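Local atomic coordinates of ABC transporter binding protein AcbH (Actinoplanes, PDB entry 3OO8), a protein that serves as the extracellular solute receptor of an ABC transporter and binds beta-D-galactopyranose with exclusive preference. Residues F182-K185 with P189-G192; G239-T244 with Q389-P394; N72-Y77 with Q95-Q100. The protein carries 2 engineered substitutions. All blocks are in the same frame, centred on the assembly; numbering follows the deposited sequence.

Contact 1. Residues F182-K185 with P189-G192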
loop_
_atom_site.group_PDB
_atom_site.type_symbol
_atom_site.label_atom_id
_atom_site.label_comp_id
_atom_site.label_asym_id
_atom_site.label_seq_id
_atom_site.Cartn_x
_atom_site.Cartn_y
_atom_site.Cartn_z
ATOM N N PHE A 182 -4.021 16.682 -8.966
ATOM C CA PHE A 182 -3.736 16.570 -7.546
ATOM C C PHE A 182 -4.968 16.950 -6.722
ATOM O O PHE A 182 -5.628 17.956 -7.000
ATOM C CB PHE A 182 -2.536 17.449 -7.203
ATOM C CG PHE A 182 -1.983 17.224 -5.815
ATOM C CD1 PHE A 182 -1.621 15.953 -5.401
ATOM C CD2 PHE A 182 -1.820 18.300 -4.944
ATOM C CE1 PHE A 182 -1.124 15.758 -4.145
ATOM C CE2 PHE A 182 -1.316 18.116 -3.656
ATOM C CZ PHE A 182 -0.966 16.827 -3.266
ATOM N N ALA A 183 -5.228 16.168 -5.685
ATOM C CA ALA A 183 -6.418 16.310 -4.856
ATOM C C ALA A 183 -6.111 15.875 -3.431
ATOM O O ALA A 183 -5.344 14.922 -3.202
ATOM C CB ALA A 183 -7.535 15.461 -5.429
ATOM N N ASP A 184 -6.679 16.592 -2.460
ATOM C CA ASP A 184 -6.458 16.212 -1.067
ATOM C C ASP A 184 -7.615 16.554 -0.123
ATOM O O ASP A 184 -7.452 16.543 1.089
ATOM C CB ASP A 184 -5.183 16.840 -0.534
ATOM C CG ASP A 184 -4.632 16.096 0.677
ATOM O OD1 ASP A 184 -4.711 14.843 0.701
ATOM O OD2 ASP A 184 -4.090 16.770 1.590
ATOM N N LYS A 185 -8.777 16.870 -0.682
ATOM C CA LYS A 185 -9.926 17.049 0.191
ATOM C C LYS A 185 -10.164 15.815 1.071
ATOM O O LYS A 185 -10.619 15.938 2.207
ATOM C CB LYS A 185 -11.164 17.388 -0.642
ATOM C CG LYS A 185 -12.382 17.780 0.218
ATOM C CD LYS A 185 -13.483 18.368 -0.667
ATOM C CE LYS A 185 -14.526 19.116 0.164
ATOM N NZ LYS A 185 -15.324 18.171 0.986
ATOM N N PRO A 189 -5.007 11.127 0.349
ATOM C CA PRO A 189 -4.208 11.024 -0.885
ATOM C C PRO A 189 -2.794 11.632 -0.821
ATOM O O PRO A 189 -1.838 10.998 -1.298
ATOM C CB PRO A 189 -5.070 11.772 -1.936
ATOM C CG PRO A 189 -6.481 11.539 -1.436
ATOM C CD PRO A 189 -6.347 11.695 0.073
ATOM N N ALA A 190 -2.640 12.805 -0.201
ATOM C CA ALA A 190 -1.334 13.482 -0.166
ATOM C C ALA A 190 -0.301 12.762 0.684
ATOM O O ALA A 190 0.897 13.033 0.553
ATOM C CB ALA A 190 -1.498 14.960 0.316
ATOM N N LEU A 191 -0.768 11.912 1.588
ATOM C CA LEU A 191 0.187 11.134 2.389
ATOM C C LEU A 191 1.079 10.309 1.462
ATOM O O LEU A 191 2.243 10.066 1.782
ATOM C CB LEU A 191 -0.535 10.205 3.354
ATOM C CG LEU A 191 -1.515 10.853 4.353
ATOM C CD1 LEU A 191 -1.990 9.783 5.339
ATOM C CD2 LEU A 191 -0.768 12.000 5.062
ATOM N N GLY A 192 0.537 9.875 0.323
ATOM C CA GLY A 192 1.323 9.076 -0.638
ATOM C C GLY A 192 2.492 9.853 -1.216
ATOM O O GLY A 192 3.509 9.278 -1.580
#
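D184 reaches across to the backbone and methyl group of A190, and its path can be followed outward from CB. D184 CB stays 4.2 Å from A190 CB. With CG anti to the backbone N (chi1 -158°), the carboxylate is carried beyond CB and set against A190, where D184 CG lies 3.4 Å from A190 CB. At the end the two oxygens divide the work. OD1 accepts the backbone N-H of A190, with A190 N to D184 OD1 at 3.0 Å and an N-H...O angle of 154°; the donor comes from above the carboxylate plane, 51° out of it. The same oxygen also grazes the P189 ring, D184 OD1 to P189 CD being 3.6 Å. Among the atoms of 189-192 the other oxygen meets the methyl alone, D184 OD2 to A190 CB being 3.4 Å.

The two segments belong to the connection from strand 178-181 to helix 191-201, a beta-loop-alpha unit of the class 2 solute-binding protein fold, in which three intervening residues turn the chain back on itself. The N-H of A190 probably favours the negative charge of the carboxylate. D184 O, in the backbone, takes a hydrogen bond from Q388 NE2 of helix 377-392.

P189 contributes from its ring: P189 CB lies 3.4 Å from A183 O, a van der Waals approach. F182 adds an apolar touch, its CZ meeting A190 CB obliquely at 4.1 Å. I391 of helix 377-392 packs on both F182 and D184. The P189 side chain is about 5 Å from that of W142, a galactose-binding residue of this protein, and Q266 of the same site is also nearby.

Contact 2. Residues G239-T244 with Q389-P394. With SO4 (sulfate ion), chain C.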
loop_
_atom_site.group_PDB
_atom_site.type_symbol
_atom_site.label_atom_id
_atom_site.label_comp_id
_atom_site.label_asym_id
_atom_site.label_seq_id
_atom_site.Cartn_x
_atom_site.Cartn_y
_atom_site.Cartn_z
ATOM N N GLY A 239 -5.865 24.366 -6.132
ATOM C CA GLY A 239 -7.134 24.054 -5.492
ATOM C C GLY A 239 -7.248 22.622 -5.002
ATOM O O GLY A 239 -8.351 22.069 -4.891
ATOM N N ALA A 240 -6.101 22.017 -4.687
ATOM C CA ALA A 240 -6.093 20.611 -4.297
ATOM C C ALA A 240 -6.864 20.266 -3.023
ATOM O O ALA A 240 -7.507 19.218 -2.965
ATOM C CB ALA A 240 -4.652 20.074 -4.218
ATOM N N ASN A 241 -6.782 21.128 -2.006
ATOM C CA ASN A 241 -7.440 20.848 -0.738
ATOM C C ASN A 241 -8.959 20.817 -0.839
ATOM O O ASN A 241 -9.618 20.267 0.027
ATOM C CB ASN A 241 -6.966 21.767 0.398
ATOM C CG ASN A 241 -5.580 21.379 0.930
ATOM O OD1 ASN A 241 -4.841 22.216 1.469
ATOM N ND2 ASN A 241 -5.217 20.106 0.758
ATOM N N GLY A 242 -9.493 21.405 -1.908
ATOM C CA GLY A 242 -10.928 21.395 -2.143
ATOM C C GLY A 242 -11.392 20.335 -3.133
ATOM O O GLY A 242 -12.587 20.217 -3.410
ATOM N N ARG A 243 -10.456 19.516 -3.621
ATOM C CA ARG A 243 -10.747 18.563 -4.701
ATOM C C ARG A 243 -10.785 17.112 -4.235
ATOM O O ARG A 243 -9.909 16.683 -3.465
ATOM C CB ARG A 243 -9.699 18.715 -5.827
ATOM C CG ARG A 243 -9.958 17.845 -7.087
ATOM C CD ARG A 243 -9.060 18.169 -8.290
ATOM N NE ARG A 243 -9.228 19.575 -8.662
ATOM C CZ ARG A 243 -8.370 20.549 -8.364
ATOM N NH1 ARG A 243 -7.221 20.285 -7.740
ATOM N NH2 ARG A 243 -8.653 21.812 -8.712
ATOM N N THR A 244 -11.770 16.357 -4.714
ATOM C CA THR A 244 -11.820 14.914 -4.422
ATOM C C THR A 244 -10.853 14.194 -5.361
ATOM O O THR A 244 -10.551 14.659 -6.467
ATOM C CB THR A 244 -13.203 14.266 -4.647
ATOM O OG1 THR A 244 -13.585 14.412 -6.028
ATOM C CG2 THR A 244 -14.266 14.876 -3.713
ATOM N N GLN A 389 -2.002 21.812 5.531
ATOM C CA GLN A 389 -1.486 23.132 5.888
ATOM C C GLN A 389 -0.263 23.480 5.011
ATOM O O GLN A 389 -0.146 24.598 4.494
ATOM C CB GLN A 389 -1.204 23.186 7.396
ATOM C CG GLN A 389 -0.804 24.556 7.909
ATOM C CD GLN A 389 -0.738 24.615 9.432
ATOM O OE1 GLN A 389 -0.958 23.610 10.120
ATOM N NE2 GLN A 389 -0.409 25.795 9.962
ATOM N N PHE A 390 0.614 22.503 4.775
ATOM C CA PHE A 390 1.749 22.700 3.881
ATOM C C PHE A 390 1.295 23.017 2.443
ATOM O O PHE A 390 1.781 23.950 1.804
ATOM C CB PHE A 390 2.672 21.465 3.864
ATOM C CG PHE A 390 3.733 21.540 2.805
ATOM C CD1 PHE A 390 4.879 22.316 2.985
ATOM C CD2 PHE A 390 3.578 20.865 1.594
ATOM C CE1 PHE A 390 5.866 22.392 1.982
ATOM C CE2 PHE A 390 4.548 20.958 0.594
ATOM C CZ PHE A 390 5.688 21.709 0.778
ATOM N N ILE A 391 0.371 22.214 1.923
ATOM C CA ILE A 391 -0.168 22.409 0.590
ATOM C C ILE A 391 -0.736 23.814 0.451
ATOM O O ILE A 391 -0.509 24.439 -0.575
ATOM C CB ILE A 391 -1.221 21.346 0.257
ATOM C CG1 ILE A 391 -0.534 19.983 0.070
ATOM C CG2 ILE A 391 -2.044 21.740 -0.999
ATOM C CD1 ILE A 391 -1.466 18.794 0.129
ATOM N N ASP A 392 -1.462 24.299 1.470
ATOM C CA ASP A 392 -2.025 25.668 1.444
ATOM C C ASP A 392 -0.974 26.782 1.361
ATOM O O ASP A 392 -1.224 27.848 0.780
ATOM C CB ASP A 392 -2.853 25.904 2.708
ATOM C CG ASP A 392 -4.236 25.284 2.637
ATOM O OD1 ASP A 392 -4.733 25.063 1.516
ATOM O OD2 ASP A 392 -4.833 25.046 3.718
ATOM N N GLN A 393 0.187 26.552 1.965
ATOM C CA GLN A 393 1.263 27.542 2.018
ATOM C C GLN A 393 2.606 26.835 2.091
ATOM O O GLN A 393 3.149 26.639 3.191
ATOM C CB GLN A 393 1.121 28.439 3.251
ATOM C CG GLN A 393 -0.227 29.155 3.339
ATOM C CD GLN A 393 -0.220 30.360 4.284
ATOM O OE1 GLN A 393 0.792 30.673 4.914
ATOM N NE2 GLN A 393 -1.347 31.058 4.351
ATOM N N PRO A 394 3.150 26.446 0.931
ATOM C CA PRO A 394 4.402 25.657 0.895
ATOM C C PRO A 394 5.701 26.448 1.046
ATOM O O PRO A 394 6.537 26.507 0.130
ATOM C CB PRO A 394 4.317 24.936 -0.460
ATOM C CG PRO A 394 3.530 25.942 -1.326
ATOM C CD PRO A 394 2.476 26.476 -0.383
HETATM S S SO4 C . -12.096 21.192 -10.299
HETATM O O1 SO4 C . -13.523 21.372 -10.061
HETATM O O2 SO4 C . -11.343 22.054 -9.395
HETATM O O3 SO4 C . -11.781 19.790 -10.046
HETATM O O4 SO4 C . -11.736 21.558 -11.665
#
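N241 projects from a short 3-10 turn onto the end of helix 377-392, where it crosses I391 and D392. This is the close part of the contact: I391 CG2 lies 4.0 Å from N241 CG, and D392 OD1 is 3.8 Å from that same carbon. The amide and carboxylate planes stand 87° apart, so the two groups do not stack. A240 adds a weaker apolar touch, its CB 4.5 Å from I391 CG2. D392 is already exposed to solvent.

R243, on the far side of the turn, makes no contact with 389-394 and instead holds a sulfate, probably taken from the crystallisation liquor. Its chain bends at chi3 (-58°), presenting the guanidinium edge: R243 NE bonds sulfate O3 at 2.9 Å with an angle of 164°, and R243 NH2 bonds sulfate O2 at 2.8 Å. The guanidinium also bonds within the protein, NH1 to F182 O and NH2 to K238 O. With an alanine at R243, the carbonyls of F182 and K238 would probably lose a donor and the sulfate its guanidinium partner.

N241 and I391 both pack on D184 in the loop after strand 178-181, and A240 on F182. T244 OG1 caps helix 245-253 at D247 N, while F390 meets F226 and W229 of helix 220-232 and I399 of helix 396-413.

Contact 3. Residues N72-Y77 with Q95-Q100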
loop_
_atom_site.group_PDB
_atom_site.type_symbol
_atom_site.label_atom_id
_atom_site.label_comp_id
_atom_site.label_asym_id
_atom_site.label_seq_id
_atom_site.Cartn_x
_atom_site.Cartn_y
_atom_site.Cartn_z
ATOM N N ASN A 72 -11.643 -2.023 13.825
ATOM C CA ASN A 72 -11.754 -1.267 15.087
ATOM C C ASN A 72 -11.626 -2.150 16.324
ATOM O O ASN A 72 -11.135 -1.687 17.361
ATOM C CB ASN A 72 -13.048 -0.448 15.129
ATOM C CG ASN A 72 -13.030 0.735 14.185
ATOM O OD1 ASN A 72 -11.969 1.234 13.788
ATOM N ND2 ASN A 72 -14.225 1.205 13.826
ATOM N N ASN A 73 -12.042 -3.414 16.212
ATOM C CA ASN A 73 -12.026 -4.322 17.361
ATOM C C ASN A 73 -10.806 -5.230 17.443
ATOM O O ASN A 73 -10.725 -6.071 18.344
ATOM C CB ASN A 73 -13.316 -5.164 17.377
ATOM C CG ASN A 73 -13.470 -6.014 18.655
ATOM O OD1 ASN A 73 -13.409 -5.496 19.782
ATOM N ND2 ASN A 73 -13.719 -7.313 18.472
ATOM N N ILE A 74 -9.848 -5.061 16.539
ATOM C CA ILE A 74 -8.747 -6.034 16.455
ATOM C C ILE A 74 -7.999 -6.392 17.744
ATOM O O ILE A 74 -7.802 -7.568 18.037
ATOM C CB ILE A 74 -7.762 -5.700 15.288
ATOM C CG1 ILE A 74 -6.800 -6.862 15.019
ATOM C CG2 ILE A 74 -7.014 -4.387 15.531
ATOM C CD1 ILE A 74 -7.477 -8.113 14.546
ATOM N N SER A 75 -7.559 -5.395 18.509
ATOM C CA SER A 75 -6.779 -5.696 19.716
ATOM C C SER A 75 -7.634 -6.487 20.723
ATOM O O SER A 75 -7.182 -7.498 21.284
ATOM C CB SER A 75 -6.229 -4.394 20.326
ATOM O OG SER A 75 -5.416 -4.685 21.459
ATOM N N ASN A 76 -8.871 -6.042 20.939
ATOM C CA ASN A 76 -9.790 -6.717 21.871
ATOM C C ASN A 76 -10.093 -8.130 21.378
ATOM O O ASN A 76 -10.147 -9.091 22.157
ATOM C CB ASN A 76 -11.111 -5.945 21.975
ATOM C CG ASN A 76 -12.095 -6.580 22.959
ATOM O OD1 ASN A 76 -11.755 -6.851 24.112
ATOM N ND2 ASN A 76 -13.317 -6.807 22.509
ATOM N N TYR A 77 -10.275 -8.238 20.063
ATOM C CA TYR A 77 -10.525 -9.520 19.408
ATOM C C TYR A 77 -9.417 -10.538 19.647
ATOM O O TYR A 77 -9.688 -11.685 20.017
ATOM C CB TYR A 77 -10.767 -9.285 17.919
ATOM C CG TYR A 77 -10.754 -10.534 17.045
ATOM C CD1 TYR A 77 -11.891 -11.326 16.897
ATOM C CD2 TYR A 77 -9.613 -10.871 16.317
ATOM C CE1 TYR A 77 -11.872 -12.473 16.077
ATOM C CE2 TYR A 77 -9.602 -11.985 15.486
ATOM C CZ TYR A 77 -10.728 -12.779 15.369
ATOM O OH TYR A 77 -10.699 -13.886 14.521
ATOM N N GLN A 95 3.170 -5.704 13.498
ATOM C CA GLN A 95 4.359 -5.803 14.346
ATOM C C GLN A 95 4.060 -5.529 15.821
ATOM O O GLN A 95 4.687 -6.134 16.693
ATOM C CB GLN A 95 5.501 -4.930 13.811
ATOM C CG GLN A 95 5.971 -5.399 12.419
ATOM C CD GLN A 95 7.278 -4.825 11.996
ATOM O OE1 GLN A 95 7.534 -3.641 12.197
ATOM N NE2 GLN A 95 8.144 -5.668 11.428
ATOM N N PHE A 96 3.104 -4.644 16.082
ATOM C CA PHE A 96 2.698 -4.313 17.452
ATOM C C PHE A 96 2.079 -5.551 18.107
ATOM O O PHE A 96 2.468 -5.926 19.217
ATOM C CB PHE A 96 1.682 -3.166 17.454
ATOM C CG PHE A 96 1.256 -2.728 18.829
ATOM C CD1 PHE A 96 2.023 -1.815 19.541
ATOM C CD2 PHE A 96 0.103 -3.225 19.402
ATOM C CE1 PHE A 96 1.650 -1.410 20.812
ATOM C CE2 PHE A 96 -0.295 -2.809 20.677
ATOM C CZ PHE A 96 0.490 -1.908 21.379
ATOM N N PHE A 97 1.146 -6.200 17.416
ATOM C CA PHE A 97 0.511 -7.371 17.988
ATOM C C PHE A 97 1.487 -8.501 18.188
ATOM O O PHE A 97 1.414 -9.164 19.225
ATOM C CB PHE A 97 -0.722 -7.807 17.205
ATOM C CG PHE A 97 -1.731 -6.713 17.007
ATOM C CD1 PHE A 97 -2.094 -5.894 18.060
ATOM C CD2 PHE A 97 -2.343 -6.525 15.773
ATOM C CE1 PHE A 97 -3.032 -4.884 17.886
ATOM C CE2 PHE A 97 -3.289 -5.517 15.596
ATOM C CZ PHE A 97 -3.626 -4.702 16.653
ATOM N N ALA A 98 2.393 -8.713 17.229
ATOM C CA ALA A 98 3.428 -9.753 17.341
ATOM C C ALA A 98 4.349 -9.451 18.526
ATOM O O ALA A 98 4.727 -10.355 19.265
ATOM C CB ALA A 98 4.266 -9.882 16.042
ATOM N N ALA A 99 4.689 -8.178 18.699
ATOM C CA ALA A 99 5.567 -7.755 19.807
ATOM C C ALA A 99 4.899 -7.999 21.158
ATOM O O ALA A 99 5.572 -8.271 22.159
ATOM C CB ALA A 99 5.899 -6.285 19.657
ATOM N N GLN A 100 3.580 -7.888 21.178
ATOM C CA GLN A 100 2.770 -8.019 22.377
ATOM C C GLN A 100 2.479 -9.451 22.799
ATOM O O GLN A 100 1.865 -9.665 23.843
ATOM C CB GLN A 100 1.453 -7.329 22.108
ATOM C CG GLN A 100 0.545 -7.155 23.271
ATOM C CD GLN A 100 -0.483 -6.080 22.978
ATOM O OE1 GLN A 100 -0.565 -5.587 21.851
ATOM N NE2 GLN A 100 -1.262 -5.706 23.985
#
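F97 presents the far end of its ring to I74 and S75, and this oblique approach makes up the contact. The closest pair is F97 CZ with I74 CG2, at 3.6 Å. The other branch of the isoleucine joins in, I74 CG1 lying 3.8 Å from F97 CE2, because chi1 of -168° puts CG1 anti to the backbone N and turns both branches to the ring. S75 CB comes more loosely, 4.1 Å from F97 CE1. No hydrogen bond crosses, so the join is purely apolar.

One shell out, W88 of strand 85-89 packs on I74, and L102 packs on F97. Helix 67-79 is kinked here, the N atoms of S75 and N76 lacking bonds to the preceding turn. N76 ND2 bridges back to N73 OD1 at 3.0 Å, in the carbonyl plane and on a lone pair.

Helix 67-79 is the crossover of a beta-alpha-beta unit linking strands 60-64 and 85-89, both parallel to strand 30-34, and helix 92-99 follows directly. Galactose-binding Q71 and R93 sit on these two helices, the I74 side chain about 4 Å from that of R93, so the packing probably lies behind the sugar site.

In the fold
Along the chain contact 3 comes first, then the strand-to-helix connection of contact 1 (182-185 with 189-192), and contact 2 opens last, closing only near the C-terminal helices. Contacts 1 and 2 are neighbours, their centres 8 Å apart, and they touch: D184 N lies 2.8 Å from A240 O, a probable hydrogen bond. Helix 377-392 supplies one segment of contact 2 and also packs on contact 1. Contact 3 stands apart, its centre about 28 Å from that of contact 1 and about 34 Å from that of contact 2. This separation is consistent with the two lobes of a solute-binding protein: contact 3 lies near Q71 and R93, contact 1 near W142 and Q266, so the galactose site probably draws residues from both lobes.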